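Local coordinates for protein cytochrome P450 (CYP102L1) (Mycobacterium phage Adler, PDB 6N6Q) that is a phage-encoded cytochrome P450 that binds haem and, judging from its family, probably catalyses monooxygenation of organic substrates, at residues Phe293-Pro298 and Phe440-Arg445. Numbering follows the deposited sequence.
Sequences FLATTP and FELEPR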
loop_
_atom_site.group_PDB
_atom_site.type_symbol
_atom_site.label_atom_id
_atom_site.label_comp_id
_atom_site.label_asym_id
_atom_site.label_seq_id
_atom_site.Cartn_x
_atom_site.Cartn_y
_atom_site.Cartn_z
ATOM N N PHE A 293 -11.676 -9.292 -9.069
ATOM C CA PHE A 293 -13.110 -9.217 -8.813
ATOM C C PHE A 293 -13.871 -8.654 -10.007
ATOM O O PHE A 293 -15.052 -8.970 -10.190
ATOM C CB PHE A 293 -13.371 -8.390 -7.554
ATOM C CG PHE A 293 -13.052 -9.119 -6.276
ATOM C CD1 PHE A 293 -13.523 -10.404 -6.061
ATOM C CD2 PHE A 293 -12.268 -8.526 -5.298
ATOM C CE1 PHE A 293 -13.230 -11.081 -4.889
ATOM C CE2 PHE A 293 -11.972 -9.197 -4.123
ATOM C CZ PHE A 293 -12.451 -10.476 -3.920
ATOM N N LEU A 294 -13.220 -7.829 -10.832
ATOM C CA LEU A 294 -13.855 -7.380 -12.068
ATOM C C LEU A 294 -13.888 -8.487 -13.112
ATOM O O LEU A 294 -14.838 -8.568 -13.899
ATOM C CB LEU A 294 -13.132 -6.152 -12.624
ATOM C CG LEU A 294 -13.328 -4.823 -11.892
ATOM C CD1 LEU A 294 -12.368 -3.775 -12.435
ATOM C CD2 LEU A 294 -14.766 -4.342 -12.006
ATOM N N ALA A 295 -12.873 -9.349 -13.136
ATOM C CA ALA A 295 -12.839 -10.462 -14.075
ATOM C C ALA A 295 -13.694 -11.641 -13.634
ATOM O O ALA A 295 -13.845 -12.595 -14.404
ATOM C CB ALA A 295 -11.396 -10.932 -14.283
ATOM N N THR A 296 -14.255 -11.599 -12.428
ATOM C CA THR A 296 -15.016 -12.710 -11.866
ATOM C C THR A 296 -16.502 -12.420 -11.724
ATOM O O THR A 296 -17.325 -13.276 -12.055
ATOM C CB THR A 296 -14.435 -13.094 -10.497
ATOM O OG1 THR A 296 -13.153 -13.710 -10.679
ATOM C CG2 THR A 296 -15.358 -14.054 -9.757
ATOM N N THR A 297 -16.872 -11.232 -11.249
ATOM C CA THR A 297 -18.275 -10.872 -11.106
ATOM C C THR A 297 -18.703 -10.060 -12.320
ATOM O O THR A 297 -18.284 -8.898 -12.453
ATOM C CB THR A 297 -18.501 -10.076 -9.823
ATOM O OG1 THR A 297 -18.117 -8.714 -10.033
ATOM C CG2 THR A 297 -17.659 -10.648 -8.690
ATOM N N PRO A 298 -19.530 -10.604 -13.217
ATOM C CA PRO A 298 -19.780 -9.911 -14.493
ATOM C C PRO A 298 -20.637 -8.664 -14.366
ATOM O O PRO A 298 -20.455 -7.727 -15.152
ATOM C CB PRO A 298 -20.474 -10.985 -15.339
ATOM C CG PRO A 298 -21.158 -11.852 -14.335
ATOM C CD PRO A 298 -20.252 -11.886 -13.130
ATOM N N PHE A 440 -9.402 -3.028 -22.541
ATOM C CA PHE A 440 -9.372 -4.481 -22.586
ATOM C C PHE A 440 -10.605 -5.060 -21.909
ATOM O O PHE A 440 -11.294 -4.388 -21.137
ATOM C CB PHE A 440 -8.118 -5.047 -21.904
ATOM C CG PHE A 440 -6.834 -4.455 -22.401
ATOM C CD1 PHE A 440 -6.260 -4.901 -23.579
ATOM C CD2 PHE A 440 -6.193 -3.458 -21.684
ATOM C CE1 PHE A 440 -5.077 -4.360 -24.036
ATOM C CE2 PHE A 440 -5.008 -2.914 -22.136
ATOM C CZ PHE A 440 -4.450 -3.365 -23.314
ATOM N N GLU A 441 -10.872 -6.325 -22.215
ATOM C CA GLU A 441 -11.793 -7.146 -21.447
ATOM C C GLU A 441 -11.003 -8.250 -20.754
ATOM O O GLU A 441 -9.987 -8.725 -21.269
ATOM C CB GLU A 441 -12.896 -7.740 -22.329
ATOM C CG GLU A 441 -12.411 -8.653 -23.438
ATOM C CD GLU A 441 -13.524 -9.023 -24.398
ATOM O OE1 GLU A 441 -14.452 -8.203 -24.574
ATOM O OE2 GLU A 441 -13.479 -10.132 -24.972
ATOM N N LEU A 442 -11.471 -8.641 -19.574
ATOM C CA LEU A 442 -10.703 -9.484 -18.668
ATOM C C LEU A 442 -11.203 -10.922 -18.750
ATOM O O LEU A 442 -12.393 -11.183 -18.542
ATOM C CB LEU A 442 -10.808 -8.960 -17.236
ATOM C CG LEU A 442 -10.647 -7.448 -17.052
ATOM C CD1 LEU A 442 -10.998 -7.039 -15.631
ATOM C CD2 LEU A 442 -9.236 -7.007 -17.399
ATOM N N GLU A 443 -10.295 -11.847 -19.048
ATOM C CA GLU A 443 -10.612 -13.270 -19.054
ATOM C C GLU A 443 -9.904 -13.948 -17.891
ATOM O O GLU A 443 -8.664 -14.024 -17.888
ATOM C CB GLU A 443 -10.200 -13.916 -20.379
ATOM C CG GLU A 443 -10.498 -15.408 -20.460
ATOM C CD GLU A 443 -9.997 -16.040 -21.747
ATOM O OE1 GLU A 443 -9.520 -15.300 -22.632
ATOM O OE2 GLU A 443 -10.079 -17.281 -21.872
ATOM N N PRO A 444 -10.624 -14.443 -16.890
ATOM C CA PRO A 444 -9.975 -15.150 -15.784
ATOM C C PRO A 444 -9.554 -16.552 -16.202
ATOM O O PRO A 444 -9.947 -17.069 -17.249
ATOM C CB PRO A 444 -11.066 -15.196 -14.711
ATOM C CG PRO A 444 -12.333 -15.225 -15.495
ATOM C CD PRO A 444 -12.085 -14.368 -16.716
ATOM N N ARG A 445 -8.733 -17.165 -15.353
ATOM C CA ARG A 445 -8.262 -18.523 -15.594
ATOM C C ARG A 445 -9.284 -19.521 -15.065
ATOM O O ARG A 445 -9.614 -19.477 -13.871
ATOM C CB ARG A 445 -6.917 -18.753 -14.927
ATOM C CG ARG A 445 -6.381 -20.161 -15.103
ATOM C CD ARG A 445 -4.910 -20.236 -14.749
ATOM N NE ARG A 445 -4.075 -19.573 -15.747
ATOM C CZ ARG A 445 -3.542 -20.190 -16.798
ATOM N NH1 ARG A 445 -3.757 -21.484 -16.989
ATOM N NH2 ARG A 445 -2.790 -19.514 -17.657
#
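Ala295 and Leu442 have the nearest CA atoms of the two segments, 5.2 Å apart, and each points its CB at the other segment. In the cytochrome P450 fold this is where the C-terminal end of the long helix 265-296 meets strand 440-444, which directly follows the L helix (422-439) and is an outer strand of a small antiparallel sheet. No hydrogen bond crosses the interface; contact is made by apolar carbons and one carbonyl oxygen. Leu442 CB lies against the flank of the Ala295 methyl, 3.6 Å from its CB. With CG of Leu442 beside its backbone N and anti to the carbonyl carbon (chi1 -45°), the branch leans back along the helix, so that CD1 lies 3.8 Å from Leu294 CB and 3.9 Å from Ala295 N. Leu433 and Leu437 of helix 422-439 touch Leu294, while Ile436, Leu437 and Leu467 pack on Leu442. At Pro444, two residues along the strand, Ala295 O sits obliquely to one side of the ring, beside the CG-CD bond, 3.2 Å from CG and 3.4 Å from CD. Glu443 points its CB away from the helix, and its carboxylate forms salt bridges with Arg466 and Arg468 of strand 464-469. Phe293 O accepts two bonds from Thr297, four residues on, from N and from OG1 (3.1 Å each), the donors approaching opposite faces of the carbonyl plane.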